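Local structure of dihydrodipicolinate synthase family protein (Sinorhizobium meliloti, 4DNH) at residues A[177-180]-A[181-184]; A[57-61]-A[62-66]. The protein is of unknown function but folds as a TIM barrel and may be related to the dihydrodipicolinate synthase family of enzymes. All blocks are in the same frame, centred on the assembly; numbering follows the deposited sequence.

Contact 1: residues A[177-180]-A[181-184]; sequences RVLS and QVKE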
# COMPACT_ATOMS: atom_id res chain seq x y z
N ARG A 177 -15.13 8.68 -19.70
CA ARG A 177 -16.02 7.54 -19.91
C ARG A 177 -16.04 6.64 -18.68
O ARG A 177 -17.11 6.31 -18.17
CB ARG A 177 -15.68 6.76 -21.18
CG ARG A 177 -16.84 5.86 -21.64
CD ARG A 177 -16.91 5.69 -23.15
NE ARG A 177 -17.16 6.96 -23.83
CZ ARG A 177 -17.01 7.17 -25.14
NH1 ARG A 177 -16.61 6.19 -25.94
NH2 ARG A 177 -17.27 8.37 -25.66
N VAL A 178 -14.86 6.25 -18.21
CA VAL A 178 -14.74 5.40 -17.03
C VAL A 178 -15.57 5.93 -15.85
O VAL A 178 -16.42 5.21 -15.33
CB VAL A 178 -13.26 5.18 -16.63
CG1 VAL A 178 -13.16 4.47 -15.29
CG2 VAL A 178 -12.53 4.37 -17.70
N LEU A 179 -15.34 7.19 -15.47
CA LEU A 179 -15.98 7.75 -14.27
C LEU A 179 -17.48 8.01 -14.40
O LEU A 179 -18.20 7.94 -13.41
CB LEU A 179 -15.28 9.02 -13.79
CG LEU A 179 -13.94 8.85 -13.08
CD1 LEU A 179 -13.26 10.21 -12.91
CD2 LEU A 179 -14.12 8.15 -11.74
N SER A 180 -17.95 8.31 -15.61
CA SER A 180 -19.38 8.46 -15.82
C SER A 180 -20.09 7.11 -15.81
O SER A 180 -21.31 7.04 -15.67
CB SER A 180 -19.68 9.22 -17.12
OG SER A 180 -19.34 8.44 -18.25
N GLN A 181 -19.31 6.03 -15.94
CA GLN A 181 -19.88 4.68 -15.97
C GLN A 181 -19.67 3.83 -14.70
O GLN A 181 -20.19 2.72 -14.61
CB GLN A 181 -19.41 3.93 -17.21
CG GLN A 181 -20.23 4.27 -18.44
CD GLN A 181 -20.05 3.25 -19.54
OE1 GLN A 181 -20.18 2.04 -19.32
NE2 GLN A 181 -19.75 3.74 -20.75
N VAL A 182 -18.91 4.34 -13.73
CA VAL A 182 -18.77 3.64 -12.45
C VAL A 182 -20.11 3.74 -11.75
O VAL A 182 -20.90 4.63 -12.04
CB VAL A 182 -17.67 4.25 -11.54
CG1 VAL A 182 -17.22 3.24 -10.50
CG2 VAL A 182 -16.46 4.66 -12.35
N LYS A 183 -20.39 2.81 -10.83
CA LYS A 183 -21.67 2.83 -10.14
C LYS A 183 -21.58 3.55 -8.79
O LYS A 183 -22.58 4.05 -8.31
CB LYS A 183 -22.23 1.42 -9.99
CG LYS A 183 -23.64 1.29 -10.56
CD LYS A 183 -23.78 0.06 -11.46
CE LYS A 183 -23.93 -1.23 -10.66
NZ LYS A 183 -23.90 -2.44 -11.52
N GLU A 184 -20.39 3.61 -8.21
CA GLU A 184 -20.19 4.23 -6.90
C GLU A 184 -18.93 5.09 -6.90
O GLU A 184 -18.03 4.87 -7.73
CB GLU A 184 -20.09 3.15 -5.80
CG GLU A 184 -21.40 2.43 -5.47
CD GLU A 184 -22.37 3.28 -4.67
OE1 GLU A 184 -21.92 4.03 -3.77
OE2 GLU A 184 -23.59 3.20 -4.93

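Contact 2: residues A[57-61]-A[62-66]; sequences PAIDW and ERTLA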
# COMPACT_ATOMS: atom_id res chain seq x y z
N PRO A 57 2.52 -16.89 -9.75
CA PRO A 57 2.39 -16.95 -8.30
C PRO A 57 1.52 -18.11 -7.80
O PRO A 57 0.71 -18.65 -8.56
CB PRO A 57 1.72 -15.62 -7.98
CG PRO A 57 0.79 -15.43 -9.14
CD PRO A 57 1.48 -16.02 -10.34
N ALA A 58 1.71 -18.48 -6.54
CA ALA A 58 0.88 -19.46 -5.86
C ALA A 58 0.62 -18.87 -4.50
O ALA A 58 1.57 -18.56 -3.77
CB ALA A 58 1.60 -20.78 -5.74
N ILE A 59 -0.65 -18.70 -4.17
CA ILE A 59 -1.03 -17.90 -3.00
C ILE A 59 -1.54 -18.78 -1.87
O ILE A 59 -2.25 -19.77 -2.08
CB ILE A 59 -2.08 -16.84 -3.40
CG1 ILE A 59 -1.47 -15.84 -4.40
CG2 ILE A 59 -2.63 -16.11 -2.17
CD1 ILE A 59 -2.47 -14.97 -5.13
N ASP A 60 -1.17 -18.42 -0.65
CA ASP A 60 -1.77 -19.04 0.51
C ASP A 60 -2.99 -18.21 0.90
O ASP A 60 -2.86 -17.18 1.56
CB ASP A 60 -0.74 -19.07 1.64
CG ASP A 60 -1.27 -19.70 2.90
OD1 ASP A 60 -2.48 -20.01 2.96
OD2 ASP A 60 -0.49 -19.89 3.85
N TRP A 61 -4.17 -18.63 0.48
CA TRP A 61 -5.41 -17.88 0.79
C TRP A 61 -5.70 -17.68 2.25
O TRP A 61 -6.06 -16.59 2.68
CB TRP A 61 -6.58 -18.51 0.08
CG TRP A 61 -6.33 -18.54 -1.40
CD1 TRP A 61 -6.04 -19.64 -2.20
CD2 TRP A 61 -6.30 -17.38 -2.31
NE1 TRP A 61 -5.87 -19.26 -3.51
CE2 TRP A 61 -6.00 -17.92 -3.64
CE3 TRP A 61 -6.51 -16.01 -2.16
CZ2 TRP A 61 -5.91 -17.11 -4.75
CZ3 TRP A 61 -6.41 -15.20 -3.29
CH2 TRP A 61 -6.11 -15.74 -4.56
N GLU A 62 -5.56 -18.75 3.04
CA GLU A 62 -5.84 -18.71 4.46
C GLU A 62 -4.96 -17.66 5.13
O GLU A 62 -5.46 -16.77 5.83
CB GLU A 62 -5.64 -20.10 5.07
CG GLU A 62 -6.16 -20.25 6.50
CD GLU A 62 -5.08 -20.14 7.57
OE1 GLU A 62 -3.97 -19.63 7.31
OE2 GLU A 62 -5.35 -20.57 8.72
N ARG A 63 -3.66 -17.74 4.89
CA ARG A 63 -2.75 -16.79 5.49
C ARG A 63 -2.97 -15.35 4.96
O ARG A 63 -2.89 -14.39 5.73
CB ARG A 63 -1.32 -17.25 5.29
CG ARG A 63 -0.40 -16.91 6.45
CD ARG A 63 -0.37 -18.00 7.51
NE ARG A 63 -1.64 -18.14 8.22
CZ ARG A 63 -2.06 -17.36 9.22
NH1 ARG A 63 -1.32 -16.35 9.66
NH2 ARG A 63 -3.24 -17.61 9.78
N THR A 64 -3.26 -15.20 3.67
CA THR A 64 -3.52 -13.89 3.08
C THR A 64 -4.78 -13.26 3.66
O THR A 64 -4.76 -12.09 4.06
CB THR A 64 -3.64 -13.98 1.54
OG1 THR A 64 -2.39 -14.41 1.00
CG2 THR A 64 -4.02 -12.66 0.92
N LEU A 65 -5.87 -14.03 3.74
CA LEU A 65 -7.12 -13.50 4.31
C LEU A 65 -7.03 -13.27 5.81
O LEU A 65 -7.61 -12.31 6.31
CB LEU A 65 -8.31 -14.37 3.95
CG LEU A 65 -8.53 -14.70 2.47
CD1 LEU A 65 -9.54 -15.83 2.31
CD2 LEU A 65 -8.95 -13.45 1.70
N ALA A 66 -6.31 -14.12 6.53
CA ALA A 66 -6.09 -13.88 7.96
C ALA A 66 -5.52 -12.49 8.21
O ALA A 66 -5.83 -11.86 9.20
CB ALA A 66 -5.20 -14.94 8.58

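Contact 1: residues A[177-180]-A[181-184]
The two flat groups here, the guanidinium of Arg177 and the amide of Gln181, lie side by side with planes only 20° apart, yet they do not stack. It is the aliphatic part of Arg177 that meets the amide: CG comes to 3.7 Å from Gln181 NE2, approaching obliquely, off the amide plane and beyond its nitrogen end, and the guanidinium runs on past it. Gln181 reaches this position with its chain extended beyond CG and its CB resting 3.4 Å from Arg177 O.

The backbone beneath them is the last turn of helix 168-181. Gln181 N donates to Val178 O at 3.1 Å, from well above the carbonyl plane, and makes a weak second bond to Arg177 O. One N-H is thus shared between an i-3 and an i-4 carbonyl, as happens where a helix tightens near its C-terminal end. Ser180 OG folds back between its own backbone N and carbonyl carbon (chi1 69°), which brings it to the helix wall; Asp176 O is its strongest partner, with Arg177 O also near.

Val182 turns the other way, to the interior. Its CG2 comes against the turn, 3.7 Å from Leu179 CA and 4.2 Å from Leu179 CD2; its 3.0 Å approach to Val178 O is short enough to be doubtful. Lys225 NZ bonds to Leu179 O and Val182 O, a positive charge that probably suits the negative end of the helix dipole.

Leu179 rests on Val186 and Ile188 of strand 186-191, while Val178 packs on Leu136, Tyr139 and Ile143 of helix 132-148 and Lys183 N bonds to Glu147 near that helix's end, so the turn is held between the neighbouring helix and the barrel strand it leads into.

Contact 2: residues A[57-61]-A[62-66]
Asp60 sits at the N-cap of helix 61-73 and runs alongside Arg63. Its CB lies 4.1 Å from Arg63 CB, and CG closes on that same methylene. With CG anti to the backbone N (chi1 -180°), the carboxylate is carried forward over the first turn: OD1 takes a weak but straight capping bond from Arg63 N at 3.2 Å, and OD2 rests against Arg63 CB. Shortening this side chain to alanine removes the carboxylate, so Arg63 N is likely to lose its capping acceptor and the first turn to fray more easily.

The carbonyl of the same residue does as much. Asp60 O accepts from Thr64 N and from Thr64 OG1, each at 2.9 Å, the hydroxyl coming in from above the carbonyl plane. OG1 in turn is bonded to Val44 N, which ties the helix start to the preceding loop. Arg63 bends away from Asp60 to Glu62, where NE meets the syn lone pair of OE1 at 2.9 Å in a salt bridge; its NH1 goes on to Leu336 O.

Ile59 CG2 lies 3.8 Å above one face of the Trp61 indole, toward the rim, and Arg102 makes a cation-pi contact with that ring. Arg102 belongs to helix 93-108, which also receives Trp61 on Glu98, Thr64 on Leu99 and Leu65 on Ser103, so the capped turn starts out packed against the next helix round the barrel.

Overall arrangement
Contact 2 comes first along the chain and contact 1 follows well after it; their centres are 31 Å apart, the nearest atoms about 21 Å, and they do not touch. Both belong to the helical layer round the same closed eight-stranded parallel barrel, on different units of it. Contact 2 marks the entry into helix 61-73, after strand 37-40, whereas contact 1 marks the exit from helix 168-181 toward strand 186-191. One is therefore a strand-to-helix connection and the other a helix-to-strand one. In TIM barrels these lie at opposite ends, and active sites, where present, are formed at the strand-to-helix end.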